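Periplasmic binding protein (PDB 5L9G) binds the opine mannopine in the periplasm of Agrobacterium tumefaciens, probably delivering it to an ABC transporter for uptake. Local coordinates at residues I191-W204 against W333-R345. Numbering follows the deposited sequence.
Sequences IAKLTELAPSVSVW and WASEAYDNVRLSR
I191 O, lying against V341 CG2 of the other helix, is gripped twice from within its own helix: by the T195 backbone N at 2.9 Å and by T195 OG1 at 2.8 Å, the hydroxyl coming from above the carbonyl plane. With OG1 beside its own backbone N (chi1 -59°), T195 turns the oxygen into this bond and lays it 3.4 Å from V341 CG2. V341 fits as a knob into the hole formed by I191, L194, T195 and A198: CG2 faces I191 and T195, while CG1 reaches L194 CB and A198 CB and also touches the CH2 corner of W204. Towards the start of 333-345, I191 and W333 lie alongside each other, pointing opposite ways, with I191 CG1 3.6 Å from W333 CZ2, and I191 CD1 meets A337 CB. Beyond A198, S344 OG turns back to V341 O in a 2.7 Å bond. W204 is sandwiched: V201 CG1 from its own strand sits over the centre of one face and R342 CG over the centre of the other, the latter a CH-pi contact 3.5 Å from the centroid of the six-membered ring. The bend of R342 at chi3 carries its guanidinium back to D339, where NH2 bonds OD1 at 3.0 Å in a salt bridge within the helix. The Y338 ring stands nearly perpendicular to W204, planes 88° apart, with OH 3.4 Å from CZ3 near the indole plane; that hydroxyl is hydrogen-bonded to W156 O, which ties the C-terminal helix to the end of strand 153-156. L194 CD1 meets the Y338 ring at CD1. Helix 324-343 lies alongside helix 184-197, nearly parallel at 18°, and its R342 packs on W204 of strand 201-205, helices flanking the sheet as in an alpha/beta lobe of the periplasmic binding protein fold.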
ATOM      1  N   ILE A 191      -6.807  -7.073  18.231  1.00 50.27           N
ATOM      2  CA  ILE A 191      -5.631  -6.553  18.940  1.00 50.88           C
ATOM      3  C   ILE A 191      -5.057  -7.625  19.882  1.00 53.49           C
ATOM      4  O   ILE A 191      -3.833  -7.778  19.943  1.00 51.50           O
ATOM      5  CB  ILE A 191      -5.961  -5.189  19.618  1.00 56.09           C
ATOM      6  CG1 ILE A 191      -5.960  -4.053  18.563  1.00 55.57           C
ATOM      7  CG2 ILE A 191      -5.046  -4.853  20.821  1.00 58.41           C
ATOM      8  CD1 ILE A 191      -4.584  -3.669  17.927  1.00 58.60           C
ATOM      9  N   ALA A 192      -5.945  -8.418  20.541  1.00 51.31           N
ATOM     10  CA  ALA A 192      -5.538  -9.520  21.420  1.00 51.45           C
ATOM     11  C   ALA A 192      -4.772 -10.593  20.622  1.00 51.92           C
ATOM     12  O   ALA A 192      -3.778 -11.136  21.111  1.00 51.85           O
ATOM     13  CB  ALA A 192      -6.752 -10.131  22.101  1.00 53.68           C
ATOM     14  N   LYS A 193      -5.225 -10.871  19.388  1.00 46.28           N
ATOM     15  CA  LYS A 193      -4.593 -11.836  18.479  1.00 44.38           C
ATOM     16  C   LYS A 193      -3.198 -11.356  18.062  1.00 45.34           C
ATOM     17  O   LYS A 193      -2.266 -12.159  18.027  1.00 45.11           O
ATOM     18  CB  LYS A 193      -5.496 -12.103  17.255  1.00 46.01           C
ATOM     19  CG  LYS A 193      -5.036 -13.239  16.347  1.00 47.46           C
ATOM     20  CD  LYS A 193      -5.063 -14.591  17.045  1.00 52.11           C
ATOM     21  CE  LYS A 193      -4.699 -15.733  16.132  1.00 62.68           C
ATOM     22  NZ  LYS A 193      -4.774 -17.039  16.844  1.00 71.03           N
ATOM     23  N   LEU A 194      -3.057 -10.054  17.761  1.00 42.01           N
ATOM     24  CA  LEU A 194      -1.770  -9.460  17.391  1.00 41.19           C
ATOM     25  C   LEU A 194      -0.811  -9.494  18.589  1.00 48.05           C
ATOM     26  O   LEU A 194       0.383  -9.760  18.414  1.00 48.28           O
ATOM     27  CB  LEU A 194      -1.945  -8.022  16.878  1.00 41.33           C
ATOM     28  CG  LEU A 194      -2.523  -7.832  15.466  1.00 43.86           C
ATOM     29  CD1 LEU A 194      -3.039  -6.407  15.270  1.00 43.86           C
ATOM     30  CD2 LEU A 194      -1.506  -8.183  14.382  1.00 43.53           C
ATOM     31  N   THR A 195      -1.341  -9.249  19.810  1.00 48.57           N
ATOM     32  CA  THR A 195      -0.588  -9.302  21.065  1.00 49.65           C
ATOM     33  C   THR A 195      -0.027 -10.710  21.281  1.00 51.11           C
ATOM     34  O   THR A 195       1.135 -10.853  21.644  1.00 51.18           O
ATOM     35  CB  THR A 195      -1.464  -8.791  22.231  1.00 57.77           C
ATOM     36  OG1 THR A 195      -1.866  -7.450  21.948  1.00 59.34           O
ATOM     37  CG2 THR A 195      -0.752  -8.838  23.581  1.00 58.85           C
ATOM     38  N   GLU A 196      -0.847 -11.738  21.021  1.00 48.71           N
ATOM     39  CA  GLU A 196      -0.482 -13.153  21.135  1.00 48.82           C
ATOM     40  C   GLU A 196       0.691 -13.485  20.175  1.00 50.08           C
ATOM     41  O   GLU A 196       1.603 -14.231  20.546  1.00 49.49           O
ATOM     42  CB  GLU A 196      -1.709 -14.011  20.792  1.00 50.35           C
ATOM     43  CG  GLU A 196      -1.562 -15.505  21.012  1.00 64.06           C
ATOM     44  CD  GLU A 196      -2.725 -16.279  20.418  1.00 90.63           C
ATOM     45  OE1 GLU A 196      -3.805 -16.301  21.052  1.00 90.52           O
ATOM     46  OE2 GLU A 196      -2.580 -16.802  19.289  1.00 83.27           O
ATOM     47  N   LEU A 197       0.649 -12.938  18.948  1.00 43.55           N
ATOM     48  CA  LEU A 197       1.683 -13.192  17.940  1.00 41.71           C
ATOM     49  C   LEU A 197       2.967 -12.400  18.197  1.00 47.16           C
ATOM     50  O   LEU A 197       4.052 -12.904  17.895  1.00 45.48           O
ATOM     51  CB  LEU A 197       1.150 -12.885  16.528  1.00 39.70           C
ATOM     52  CG  LEU A 197       2.100 -13.218  15.340  1.00 42.61           C
ATOM     53  CD1 LEU A 197       2.270 -14.740  15.153  1.00 42.78           C
ATOM     54  CD2 LEU A 197       1.634 -12.563  14.054  1.00 41.65           C
ATOM     55  N   ALA A 198       2.841 -11.162  18.741  1.00 45.45           N
ATOM     56  CA  ALA A 198       3.937 -10.215  18.967  1.00 44.95           C
ATOM     57  C   ALA A 198       5.285 -10.833  19.461  1.00 48.01           C
ATOM     58  O   ALA A 198       6.305 -10.467  18.874  1.00 46.24           O
ATOM     59  CB  ALA A 198       3.498  -9.076  19.874  1.00 47.78           C
ATOM     60  N   PRO A 199       5.356 -11.795  20.428  1.00 47.03           N
ATOM     61  CA  PRO A 199       6.676 -12.347  20.804  1.00 47.20           C
ATOM     62  C   PRO A 199       7.420 -13.081  19.681  1.00 47.57           C
ATOM     63  O   PRO A 199       8.645 -13.194  19.749  1.00 46.01           O
ATOM     64  CB  PRO A 199       6.353 -13.286  21.970  1.00 50.60           C
ATOM     65  CG  PRO A 199       5.042 -12.806  22.498  1.00 56.29           C
ATOM     66  CD  PRO A 199       4.294 -12.369  21.280  1.00 50.30           C
ATOM     67  N   SER A 200       6.693 -13.536  18.633  1.00 41.97           N
ATOM     68  CA  SER A 200       7.286 -14.214  17.477  1.00 40.10           C
ATOM     69  C   SER A 200       7.607 -13.247  16.341  1.00 43.93           C
ATOM     70  O   SER A 200       8.109 -13.684  15.291  1.00 41.97           O
ATOM     71  CB  SER A 200       6.374 -15.333  16.984  1.00 41.19           C
ATOM     72  OG  SER A 200       6.264 -16.318  17.997  1.00 50.24           O
ATOM     73  N   VAL A 201       7.316 -11.937  16.547  1.00 40.56           N
ATOM     74  CA  VAL A 201       7.591 -10.901  15.544  1.00 39.43           C
ATOM     75  C   VAL A 201       9.000 -10.368  15.793  1.00 44.17           C
ATOM     76  O   VAL A 201       9.213  -9.626  16.750  1.00 45.01           O
ATOM     77  CB  VAL A 201       6.521  -9.773  15.497  1.00 42.64           C
ATOM     78  CG1 VAL A 201       6.862  -8.736  14.419  1.00 41.49           C
ATOM     79  CG2 VAL A 201       5.118 -10.354  15.274  1.00 41.51           C
ATOM     80  N   SER A 202       9.966 -10.770  14.946  1.00 39.41           N
ATOM     81  CA  SER A 202      11.369 -10.354  15.075  1.00 39.72           C
ATOM     82  C   SER A 202      11.640  -8.924  14.627  1.00 44.26           C
ATOM     83  O   SER A 202      12.575  -8.287  15.135  1.00 44.00           O
ATOM     84  CB  SER A 202      12.289 -11.323  14.335  1.00 40.33           C
ATOM     85  OG  SER A 202      12.033 -11.354  12.939  1.00 42.40           O
ATOM     86  N   VAL A 203      10.854  -8.418  13.659  1.00 40.53           N
ATOM     87  CA  VAL A 203      11.056  -7.073  13.106  1.00 40.63           C
ATOM     88  C   VAL A 203       9.715  -6.478  12.698  1.00 42.89           C
ATOM     89  O   VAL A 203       8.891  -7.161  12.073  1.00 38.88           O
ATOM     90  CB  VAL A 203      12.085  -7.081  11.923  1.00 43.90           C
ATOM     91  CG1 VAL A 203      11.793  -8.196  10.964  1.00 43.25           C
ATOM     92  CG2 VAL A 203      12.179  -5.727  11.203  1.00 43.27           C
ATOM     93  N   TRP A 204       9.512  -5.193  13.047  1.00 39.45           N
ATOM     94  CA  TRP A 204       8.341  -4.427  12.637  1.00 38.77           C
ATOM     95  C   TRP A 204       8.908  -3.535  11.524  1.00 40.57           C
ATOM     96  O   TRP A 204       9.538  -2.500  11.792  1.00 38.42           O
ATOM     97  CB  TRP A 204       7.756  -3.616  13.810  1.00 39.69           C
ATOM     98  CG  TRP A 204       7.346  -4.468  14.972  1.00 41.53           C
ATOM     99  CD1 TRP A 204       8.073  -4.713  16.097  1.00 45.98           C
ATOM    100  CD2 TRP A 204       6.101  -5.174  15.136  1.00 41.18           C
ATOM    101  NE1 TRP A 204       7.379  -5.556  16.935  1.00 46.00           N
ATOM    102  CE2 TRP A 204       6.151  -5.822  16.390  1.00 45.87           C
ATOM    103  CE3 TRP A 204       4.959  -5.350  14.329  1.00 41.46           C
ATOM    104  CZ2 TRP A 204       5.100  -6.621  16.865  1.00 45.99           C
ATOM    105  CZ3 TRP A 204       3.908  -6.123  14.808  1.00 43.28           C
ATOM    106  CH2 TRP A 204       3.985  -6.751  16.061  1.00 44.97           C
ATOM    107  N   TRP A 333      -7.908   4.984  16.845  1.00 60.33           N
ATOM    108  CA  TRP A 333      -7.932   3.828  17.748  1.00 59.71           C
ATOM    109  C   TRP A 333      -6.866   2.820  17.288  1.00 59.22           C
ATOM    110  O   TRP A 333      -6.089   2.326  18.104  1.00 57.89           O
ATOM    111  CB  TRP A 333      -9.324   3.129  17.753  1.00 58.60           C
ATOM    112  CG  TRP A 333      -9.271   1.730  18.314  1.00 58.33           C
ATOM    113  CD1 TRP A 333      -9.248   1.384  19.634  1.00 62.90           C
ATOM    114  CD2 TRP A 333      -9.076   0.512  17.575  1.00 55.34           C
ATOM    115  NE1 TRP A 333      -9.070   0.026  19.765  1.00 60.96           N
ATOM    116  CE2 TRP A 333      -8.974  -0.536  18.516  1.00 59.40           C
ATOM    117  CE3 TRP A 333      -9.025   0.194  16.202  1.00 53.78           C
ATOM    118  CZ2 TRP A 333      -8.796  -1.867  18.133  1.00 56.11           C
ATOM    119  CZ3 TRP A 333      -8.800  -1.115  15.826  1.00 53.04           C
ATOM    120  CH2 TRP A 333      -8.688  -2.131  16.782  1.00 54.23           C
ATOM    121  N   ALA A 334      -6.895   2.474  15.989  1.00 54.49           N
ATOM    122  CA  ALA A 334      -5.994   1.493  15.385  1.00 51.65           C
ATOM    123  C   ALA A 334      -4.519   1.852  15.539  1.00 54.79           C
ATOM    124  O   ALA A 334      -3.744   0.999  15.968  1.00 53.40           O
ATOM    125  CB  ALA A 334      -6.365   1.258  13.936  1.00 50.74           C
ATOM    126  N   SER A 335      -4.155   3.124  15.293  1.00 53.45           N
ATOM    127  CA  SER A 335      -2.779   3.612  15.436  1.00 54.68           C
ATOM    128  C   SER A 335      -2.259   3.430  16.866  1.00 58.13           C
ATOM    129  O   SER A 335      -1.211   2.808  17.044  1.00 55.83           O
ATOM    130  CB  SER A 335      -2.677   5.079  15.020  1.00 61.63           C
ATOM    131  OG  SER A 335      -2.901   5.201  13.626  1.00 73.26           O
ATOM    132  N   GLU A 336      -3.013   3.925  17.876  1.00 56.86           N
ATOM    133  CA  GLU A 336      -2.649   3.820  19.286  1.00 57.75           C
ATOM    134  C   GLU A 336      -2.579   2.366  19.781  1.00 59.14           C
ATOM    135  O   GLU A 336      -1.589   1.997  20.408  1.00 58.78           O
ATOM    136  CB  GLU A 336      -3.580   4.692  20.173  1.00 62.59           C
ATOM    137  CG  GLU A 336      -3.362   4.525  21.671  1.00 75.70           C
ATOM    138  CD  GLU A 336      -4.023   5.571  22.543  1.00104.80           C
ATOM    139  OE1 GLU A 336      -5.114   5.293  23.092  1.00 95.19           O
ATOM    140  OE2 GLU A 336      -3.432   6.663  22.700  1.00106.27           O
ATOM    141  N   ALA A 337      -3.626   1.550  19.524  1.00 55.09           N
ATOM    142  CA  ALA A 337      -3.647   0.158  19.967  1.00 53.55           C
ATOM    143  C   ALA A 337      -2.508  -0.672  19.338  1.00 54.23           C
ATOM    144  O   ALA A 337      -1.870  -1.471  20.030  1.00 52.51           O
ATOM    145  CB  ALA A 337      -4.998  -0.466  19.665  1.00 54.27           C
ATOM    146  N   TYR A 338      -2.232  -0.455  18.036  1.00 49.81           N
ATOM    147  CA  TYR A 338      -1.168  -1.187  17.339  1.00 47.23           C
ATOM    148  C   TYR A 338       0.223  -0.728  17.821  1.00 51.33           C
ATOM    149  O   TYR A 338       1.093  -1.575  18.018  1.00 49.79           O
ATOM    150  CB  TYR A 338      -1.342  -1.089  15.827  1.00 46.33           C
ATOM    151  CG  TYR A 338      -0.482  -2.043  15.023  1.00 45.79           C
ATOM    152  CD1 TYR A 338      -0.545  -3.421  15.236  1.00 46.59           C
ATOM    153  CD2 TYR A 338       0.333  -1.578  13.996  1.00 45.15           C
ATOM    154  CE1 TYR A 338       0.220  -4.307  14.477  1.00 43.90           C
ATOM    155  CE2 TYR A 338       1.096  -2.455  13.223  1.00 43.88           C
ATOM    156  CZ  TYR A 338       1.025  -3.820  13.458  1.00 44.94           C
ATOM    157  OH  TYR A 338       1.753  -4.683  12.674  1.00 39.93           O
ATOM    158  N   ASP A 339       0.389   0.577  18.141  1.00 52.21           N
ATOM    159  CA  ASP A 339       1.620   1.114  18.747  1.00 54.13           C
ATOM    160  C   ASP A 339       1.913   0.311  20.027  1.00 59.01           C
ATOM    161  O   ASP A 339       3.047  -0.086  20.246  1.00 57.35           O
ATOM    162  CB  ASP A 339       1.465   2.615  19.128  1.00 57.99           C
ATOM    163  CG  ASP A 339       1.667   3.650  18.030  1.00 65.67           C
ATOM    164  OD1 ASP A 339       2.091   3.262  16.907  1.00 61.37           O
ATOM    165  OD2 ASP A 339       1.394   4.849  18.288  1.00 70.71           O
ATOM    166  N   ASN A 340       0.878   0.045  20.850  1.00 58.74           N
ATOM    167  CA  ASN A 340       1.018  -0.699  22.100  1.00 59.91           C
ATOM    168  C   ASN A 340       1.400  -2.158  21.894  1.00 60.32           C
ATOM    169  O   ASN A 340       2.221  -2.673  22.649  1.00 60.27           O
ATOM    170  CB  ASN A 340      -0.213  -0.555  22.971  1.00 65.70           C
ATOM    171  CG  ASN A 340      -0.162   0.734  23.738  1.00 93.93           C
ATOM    172  OD1 ASN A 340      -0.580   1.793  23.254  1.00 89.72           O
ATOM    173  ND2 ASN A 340       0.494   0.698  24.884  1.00 90.85           N
ATOM    174  N   VAL A 341       0.846  -2.813  20.860  1.00 53.67           N
ATOM    175  CA  VAL A 341       1.207  -4.190  20.507  1.00 52.47           C
ATOM    176  C   VAL A 341       2.726  -4.276  20.215  1.00 53.62           C
ATOM    177  O   VAL A 341       3.395  -5.176  20.722  1.00 53.13           O
ATOM    178  CB  VAL A 341       0.348  -4.719  19.315  1.00 54.17           C
ATOM    179  CG1 VAL A 341       0.940  -5.992  18.713  1.00 52.46           C
ATOM    180  CG2 VAL A 341      -1.097  -4.959  19.753  1.00 55.03           C
ATOM    181  N   ARG A 342       3.260  -3.344  19.414  1.00 50.49           N
ATOM    182  CA  ARG A 342       4.676  -3.384  19.036  1.00 50.42           C
ATOM    183  C   ARG A 342       5.589  -2.955  20.173  1.00 57.57           C
ATOM    184  O   ARG A 342       6.730  -3.406  20.243  1.00 54.26           O
ATOM    185  CB  ARG A 342       4.951  -2.539  17.786  1.00 49.47           C
ATOM    186  CG  ARG A 342       3.958  -2.769  16.645  1.00 46.94           C
ATOM    187  CD  ARG A 342       4.381  -2.034  15.384  1.00 54.75           C
ATOM    188  NE  ARG A 342       4.792  -0.653  15.645  1.00 51.45           N
ATOM    189  CZ  ARG A 342       3.962   0.379  15.705  1.00 62.23           C
ATOM    190  NH1 ARG A 342       2.659   0.205  15.518  1.00 56.64           N
ATOM    191  NH2 ARG A 342       4.425   1.595  15.946  1.00 53.38           N
ATOM    192  N   LEU A 343       5.075  -2.082  21.063  1.00 60.61           N
ATOM    193  CA  LEU A 343       5.788  -1.555  22.229  1.00 64.72           C
ATOM    194  C   LEU A 343       5.740  -2.585  23.366  1.00 72.99           C
ATOM    195  O   LEU A 343       6.474  -2.441  24.343  1.00 75.58           O
ATOM    196  CB  LEU A 343       5.113  -0.239  22.679  1.00 67.53           C
ATOM    197  CG  LEU A 343       5.956   1.046  22.753  1.00 74.51           C
ATOM    198  CD1 LEU A 343       6.396   1.530  21.364  1.00 72.42           C
ATOM    199  CD2 LEU A 343       5.165   2.150  23.424  1.00 79.09           C
ATOM    200  N   SER A 344       4.876  -3.626  23.249  1.00 70.04           N
ATOM    201  CA  SER A 344       4.770  -4.663  24.283  1.00 71.23           C
ATOM    202  C   SER A 344       6.023  -5.544  24.323  1.00 73.57           C
ATOM    203  O   SER A 344       6.380  -6.043  25.393  1.00 75.58           O
ATOM    204  CB  SER A 344       3.510  -5.512  24.096  1.00 74.44           C
ATOM    205  OG  SER A 344       3.612  -6.469  23.051  1.00 78.39           O
ATOM    206  N   ARG A 345       6.689  -5.702  23.153  1.00 66.20           N
ATOM    207  CA  ARG A 345       7.885  -6.518  22.898  1.00 95.52           C
ATOM    208  C   ARG A 345       7.678  -8.001  23.242  1.00122.42           C
ATOM    209  O   ARG A 345       6.853  -8.679  22.623  1.00 74.19           O
ATOM    210  CB  ARG A 345       9.138  -5.941  23.584  1.00 97.48           C
ATOM    211  CG  ARG A 345       9.885  -4.932  22.725  1.00104.26           C
ATOM    212  CD  ARG A 345      11.187  -4.512  23.373  1.00113.85           C
ATOM    213  NE  ARG A 345      12.179  -4.093  22.380  1.00121.51           N
ATOM    214  CZ  ARG A 345      13.200  -4.841  21.973  1.00135.91           C
ATOM    215  NH1 ARG A 345      14.050  -4.377  21.067  1.00123.41           N
ATOM    216  NH2 ARG A 345      13.384  -6.058  22.473  1.00122.73           N
TER